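Local coordinates for protein CghA (Chaetomium globosum, PDB 6KBC) that belongs to the fungal Diels-Alderase family, built from two calycin-like beta-rich domains, and holds the ligand WK1 in a pocket, at residues K265-R277 and V282-R294. Residues are numbered along the deposited sequence; the frame is centred on the assembly and turned at random.
Sequences KYYQNTVNAALYR and VSNALRSLPPDRR
Leu275 O is gripped by two consecutive amides, Val282 N at 2.8 Å and Ser283 N at 3.2 Å, both nearly straight, which makes a classic beta bulge in the antiparallel hairpin of 269-277 and 280-285. This hairpin belongs to the calycin-clan C-terminal domain, where 269-277 also bonds strand 252-261 along its other edge. Leu275 N returns a bond to Ser283 O, with the donor in the carbonyl plane. Beside the bulge, Val282 CG2 sits between its own backbone N and carbonyl carbon and thereby reaches Leu275 CD2 at 3.7 Å, while CG1 lies against Arg277 CB. On the same face as Leu275 and Ser283, Ala273 and Ala285 meet methyl to methyl, and their backbones exchange two hydrogen bonds that are bent to 137° at hydrogen. Val303 of strand 302-308 touches Ala285, and Phe329 of strand 324-330 touches Leu275 and Ser283. Past Ala285 direct pairing gives way to water: one molecule joins Val271 N to Leu286 O, another Asn269 O to Ser288 N. Between these bridges Val271 CG1 packs against the backbone of Arg287, lying 3.4 Å from Arg287 C, and against Ser288 CB. On the opposite face Leu286 CD2 lies alongside the amide of Asn272, 3.4 Å from Asn272 ND2, whose hydrogen bond goes to Glu174 O. At the far end Asn269, its CG anti to the backbone N (chi1 -156°), swings its amide over to 288-289. There Ser288 OG donates to Asn269 OD1 at 2.7 Å, coming from above the carbonyl plane, 66° out of it.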
loop_
_atom_site.group_PDB
_atom_site.type_symbol
_atom_site.label_atom_id
_atom_site.label_comp_id
_atom_site.label_asym_id
_atom_site.label_seq_id
_atom_site.Cartn_x
_atom_site.Cartn_y
_atom_site.Cartn_z
ATOM N N LYS A 265 12.489 -16.688 11.770
ATOM C CA LYS A 265 12.215 -15.753 12.851
ATOM C C LYS A 265 10.906 -16.064 13.562
ATOM O O LYS A 265 10.350 -15.186 14.236
ATOM C CB LYS A 265 12.209 -14.308 12.339
ATOM C CG LYS A 265 13.600 -13.830 11.976
ATOM C CD LYS A 265 13.560 -12.533 11.185
ATOM C CE LYS A 265 14.864 -11.775 11.372
ATOM N NZ LYS A 265 15.315 -11.068 10.136
ATOM N N TYR A 266 10.400 -17.293 13.410
ATOM C CA TYR A 266 9.281 -17.789 14.219
ATOM C C TYR A 266 7.984 -17.035 13.913
ATOM O O TYR A 266 7.172 -16.789 14.803
ATOM C CB TYR A 266 9.627 -17.727 15.708
ATOM C CG TYR A 266 10.992 -18.344 15.970
ATOM C CD1 TYR A 266 11.173 -19.722 15.886
ATOM C CD2 TYR A 266 12.100 -17.551 16.246
ATOM C CE1 TYR A 266 12.430 -20.304 16.106
ATOM C CE2 TYR A 266 13.370 -18.125 16.455
ATOM C CZ TYR A 266 13.519 -19.492 16.385
ATOM O OH TYR A 266 14.755 -20.071 16.595
ATOM N N TYR A 267 7.789 -16.702 12.635
ATOM C CA TYR A 267 6.565 -16.063 12.150
ATOM C C TYR A 267 6.254 -14.806 12.948
ATOM O O TYR A 267 5.137 -14.602 13.427
ATOM C CB TYR A 267 5.389 -17.036 12.180
ATOM C CG TYR A 267 5.608 -18.207 11.265
ATOM C CD1 TYR A 267 5.433 -18.073 9.902
ATOM C CD2 TYR A 267 6.014 -19.439 11.762
ATOM C CE1 TYR A 267 5.644 -19.128 9.054
ATOM C CE2 TYR A 267 6.243 -20.527 10.902
ATOM C CZ TYR A 267 6.047 -20.354 9.560
ATOM O OH TYR A 267 6.244 -21.393 8.684
ATOM N N GLN A 268 7.280 -13.989 13.153
ATOM C CA GLN A 268 7.074 -12.675 13.745
ATOM C C GLN A 268 5.928 -11.971 13.037
ATOM O O GLN A 268 5.830 -11.999 11.808
ATOM C CB GLN A 268 8.341 -11.827 13.641
ATOM C CG GLN A 268 9.328 -12.143 14.722
ATOM C CD GLN A 268 10.586 -11.348 14.607
ATOM O OE1 GLN A 268 10.797 -10.628 13.624
ATOM N NE2 GLN A 268 11.443 -11.459 15.618
ATOM N N ASN A 269 5.050 -11.372 13.837
ATOM C CA ASN A 269 3.804 -10.765 13.388
ATOM C C ASN A 269 3.956 -9.264 13.589
ATOM O O ASN A 269 4.002 -8.799 14.733
ATOM C CB ASN A 269 2.644 -11.332 14.201
ATOM C CG ASN A 269 1.314 -11.248 13.487
ATOM O OD1 ASN A 269 1.179 -10.621 12.436
ATOM N ND2 ASN A 269 0.310 -11.882 14.067
ATOM N N THR A 270 4.081 -8.516 12.494
ATOM C CA THR A 270 4.302 -7.076 12.593
ATOM C C THR A 270 3.315 -6.329 11.704
ATOM O O THR A 270 2.792 -6.872 10.723
ATOM C CB THR A 270 5.745 -6.689 12.218
ATOM O OG1 THR A 270 6.002 -7.005 10.844
ATOM C CG2 THR A 270 6.753 -7.453 13.092
ATOM N N VAL A 271 3.083 -5.055 12.035
ATOM C CA VAL A 271 2.050 -4.297 11.338
ATOM C C VAL A 271 2.291 -2.806 11.513
ATOM O O VAL A 271 2.755 -2.342 12.557
ATOM C CB VAL A 271 0.631 -4.690 11.827
ATOM C CG1 VAL A 271 0.370 -4.170 13.231
ATOM C CG2 VAL A 271 -0.431 -4.178 10.878
ATOM N N ASN A 272 1.938 -2.053 10.488
ATOM C CA ASN A 272 1.764 -0.614 10.607
ATOM C C ASN A 272 0.367 -0.330 10.075
ATOM O O ASN A 272 0.121 -0.495 8.881
ATOM C CB ASN A 272 2.841 0.123 9.825
ATOM C CG ASN A 272 2.906 1.581 10.195
ATOM O OD1 ASN A 272 1.921 2.306 10.025
ATOM N ND2 ASN A 272 4.032 2.006 10.774
ATOM N N ALA A 273 -0.554 0.019 10.967
ATOM C CA ALA A 273 -1.960 0.096 10.604
ATOM C C ALA A 273 -2.613 1.223 11.376
ATOM O O ALA A 273 -2.108 1.680 12.407
ATOM C CB ALA A 273 -2.708 -1.215 10.891
ATOM N N ALA A 274 -3.780 1.629 10.898
ATOM C CA ALA A 274 -4.497 2.703 11.555
ATOM C C ALA A 274 -5.982 2.541 11.290
ATOM O O ALA A 274 -6.385 2.172 10.182
ATOM C CB ALA A 274 -4.013 4.074 11.064
ATOM N N LEU A 275 -6.784 2.814 12.311
ATOM C CA LEU A 275 -8.224 2.926 12.159
ATOM C C LEU A 275 -8.630 4.342 12.544
ATOM O O LEU A 275 -8.194 4.862 13.575
ATOM C CB LEU A 275 -8.968 1.915 13.011
ATOM C CG LEU A 275 -10.489 2.008 12.945
ATOM C CD1 LEU A 275 -11.005 1.577 11.568
ATOM C CD2 LEU A 275 -11.098 1.157 14.057
ATOM N N TYR A 276 -9.445 4.960 11.708
ATOM C CA TYR A 276 -9.972 6.287 11.965
ATOM C C TYR A 276 -11.479 6.178 12.051
ATOM O O TYR A 276 -12.081 5.319 11.411
ATOM C CB TYR A 276 -9.585 7.257 10.866
ATOM C CG TYR A 276 -8.108 7.384 10.651
ATOM C CD1 TYR A 276 -7.437 6.514 9.801
ATOM C CD2 TYR A 276 -7.378 8.411 11.265
ATOM C CE1 TYR A 276 -6.078 6.630 9.592
ATOM C CE2 TYR A 276 -6.017 8.534 11.060
ATOM C CZ TYR A 276 -5.373 7.642 10.225
ATOM O OH TYR A 276 -4.026 7.755 9.999
ATOM N N ARG A 277 -12.080 7.032 12.870
ATOM C CA ARG A 277 -13.524 7.203 12.894
ATOM C C ARG A 277 -13.799 8.685 12.699
ATOM O O ARG A 277 -13.372 9.504 13.516
ATOM C CB ARG A 277 -14.133 6.704 14.203
ATOM C CG ARG A 277 -15.660 6.654 14.176
ATOM C CD ARG A 277 -16.241 6.282 15.538
ATOM N NE ARG A 277 -17.496 5.538 15.402
ATOM C CZ ARG A 277 -18.675 6.086 15.103
ATOM N NH1 ARG A 277 -18.785 7.399 14.909
ATOM N NH2 ARG A 277 -19.753 5.318 15.006
ATOM N N VAL A 282 -8.411 6.301 15.975
ATOM C CA VAL A 282 -8.939 5.619 17.146
ATOM C C VAL A 282 -8.166 4.348 17.461
ATOM O O VAL A 282 -8.287 3.826 18.582
ATOM C CB VAL A 282 -10.449 5.336 17.000
ATOM C CG1 VAL A 282 -11.230 6.673 16.912
ATOM C CG2 VAL A 282 -10.743 4.461 15.779
ATOM N N SER A 283 -7.341 3.867 16.534
ATOM C CA SER A 283 -6.363 2.826 16.830
ATOM C C SER A 283 -5.113 3.118 16.011
ATOM O O SER A 283 -5.140 3.045 14.779
ATOM C CB SER A 283 -6.914 1.429 16.520
ATOM O OG SER A 283 -6.011 0.415 16.963
ATOM N N ASN A 284 -4.024 3.458 16.694
ATOM C CA ASN A 284 -2.715 3.596 16.060
ATOM C C ASN A 284 -2.006 2.257 16.219
ATOM O O ASN A 284 -1.233 2.035 17.159
ATOM C CB ASN A 284 -1.941 4.747 16.693
ATOM C CG ASN A 284 -0.580 4.951 16.069
ATOM O OD1 ASN A 284 -0.299 4.444 14.995
ATOM N ND2 ASN A 284 0.274 5.706 16.748
ATOM N N ALA A 285 -2.271 1.348 15.289
ATOM C CA ALA A 285 -1.997 -0.074 15.503
ATOM C C ALA A 285 -0.615 -0.410 14.963
ATOM O O ALA A 285 -0.435 -0.659 13.768
ATOM C CB ALA A 285 -3.080 -0.930 14.858
ATOM N N LEU A 286 0.368 -0.425 15.855
ATOM C CA LEU A 286 1.719 -0.844 15.516
ATOM C C LEU A 286 2.030 -2.212 16.104
ATOM O O LEU A 286 3.188 -2.645 16.087
ATOM C CB LEU A 286 2.717 0.192 16.021
ATOM C CG LEU A 286 2.471 1.579 15.426
ATOM C CD1 LEU A 286 3.347 2.596 16.137
ATOM C CD2 LEU A 286 2.724 1.567 13.905
ATOM N N ARG A 287 1.015 -2.887 16.631
ATOM C CA ARG A 287 1.127 -4.213 17.218
ATOM C C ARG A 287 0.134 -5.133 16.510
ATOM O O ARG A 287 -1.046 -4.793 16.381
ATOM C CB ARG A 287 0.844 -4.150 18.726
ATOM C CG ARG A 287 0.828 -5.505 19.444
ATOM C CD ARG A 287 0.439 -5.316 20.911
ATOM N NE ARG A 287 1.521 -4.685 21.672
ATOM C CZ ARG A 287 1.467 -4.442 22.973
ATOM N NH1 ARG A 287 0.383 -4.770 23.661
ATOM N NH2 ARG A 287 2.500 -3.876 23.583
ATOM N N SER A 288 0.611 -6.284 16.046
ATOM C CA SER A 288 -0.199 -7.257 15.319
ATOM C C SER A 288 -0.413 -8.479 16.205
ATOM O O SER A 288 0.554 -9.136 16.592
ATOM C CB SER A 288 0.499 -7.651 14.016
ATOM O OG SER A 288 -0.331 -8.464 13.187
ATOM N N LEU A 289 -1.690 -8.814 16.486
ATOM C CA LEU A 289 -1.994 -9.853 17.460
ATOM C C LEU A 289 -2.106 -11.223 16.802
ATOM O O LEU A 289 -2.467 -11.322 15.622
ATOM C CB LEU A 289 -3.307 -9.552 18.153
ATOM C CG LEU A 289 -3.248 -8.230 18.911
ATOM C CD1 LEU A 289 -4.633 -7.848 19.376
ATOM C CD2 LEU A 289 -2.273 -8.383 20.092
ATOM N N PRO A 290 -1.841 -12.279 17.571
ATOM C CA PRO A 290 -2.102 -13.644 17.085
ATOM C C PRO A 290 -3.521 -13.762 16.557
ATOM O O PRO A 290 -4.482 -13.354 17.225
ATOM C CB PRO A 290 -1.893 -14.509 18.335
ATOM C CG PRO A 290 -0.887 -13.725 19.145
ATOM C CD PRO A 290 -1.242 -12.272 18.919
ATOM N N PRO A 291 -3.680 -14.290 15.344
ATOM C CA PRO A 291 -4.998 -14.288 14.687
ATOM C C PRO A 291 -6.088 -15.041 15.444
ATOM O O PRO A 291 -7.273 -14.796 15.183
ATOM C CB PRO A 291 -4.710 -14.969 13.338
ATOM C CG PRO A 291 -3.252 -14.716 13.096
ATOM C CD PRO A 291 -2.605 -14.778 14.457
ATOM N N ASP A 292 -5.745 -15.969 16.343
ATOM C CA ASP A 292 -6.765 -16.750 17.031
ATOM C C ASP A 292 -7.131 -16.181 18.399
ATOM O O ASP A 292 -7.888 -16.814 19.148
ATOM C CB ASP A 292 -6.327 -18.227 17.122
ATOM C CG ASP A 292 -5.081 -18.437 17.969
ATOM O OD1 ASP A 292 -4.307 -17.473 18.162
ATOM O OD2 ASP A 292 -4.852 -19.601 18.398
ATOM N N ARG A 293 -6.638 -14.994 18.735
ATOM C CA ARG A 293 -7.089 -14.308 19.933
ATOM C C ARG A 293 -8.318 -13.477 19.580
ATOM O O ARG A 293 -8.520 -13.099 18.426
ATOM C CB ARG A 293 -5.973 -13.430 20.515
ATOM C CG ARG A 293 -5.045 -14.212 21.475
ATOM C CD ARG A 293 -3.835 -13.398 21.914
ATOM N NE ARG A 293 -4.231 -12.273 22.765
ATOM C CZ ARG A 293 -3.373 -11.443 23.355
ATOM N NH1 ARG A 293 -2.055 -11.624 23.222
ATOM N NH2 ARG A 293 -3.840 -10.442 24.094
ATOM N N ARG A 294 -9.192 -13.273 20.565
ATOM C CA ARG A 294 -10.328 -12.373 20.367
ATOM C C ARG A 294 -10.711 -11.763 21.696
ATOM O O ARG A 294 -11.886 -11.474 21.947
ATOM C CB ARG A 294 -11.511 -13.093 19.710
ATOM C CG ARG A 294 -11.927 -14.356 20.409
ATOM C CD ARG A 294 -13.086 -15.038 19.692
ATOM N NE ARG A 294 -12.697 -15.578 18.381
ATOM C CZ ARG A 294 -13.511 -16.298 17.610
ATOM N NH1 ARG A 294 -14.738 -16.583 18.035
ATOM N NH2 ARG A 294 -13.100 -16.757 16.434
HETATM O O HOH W 1 3.571 -6.737 16.244
HETATM O O HOH W 2 4.481 -4.547 14.695
HETATM O O HOH W 3 -0.571 4.098 12.617
#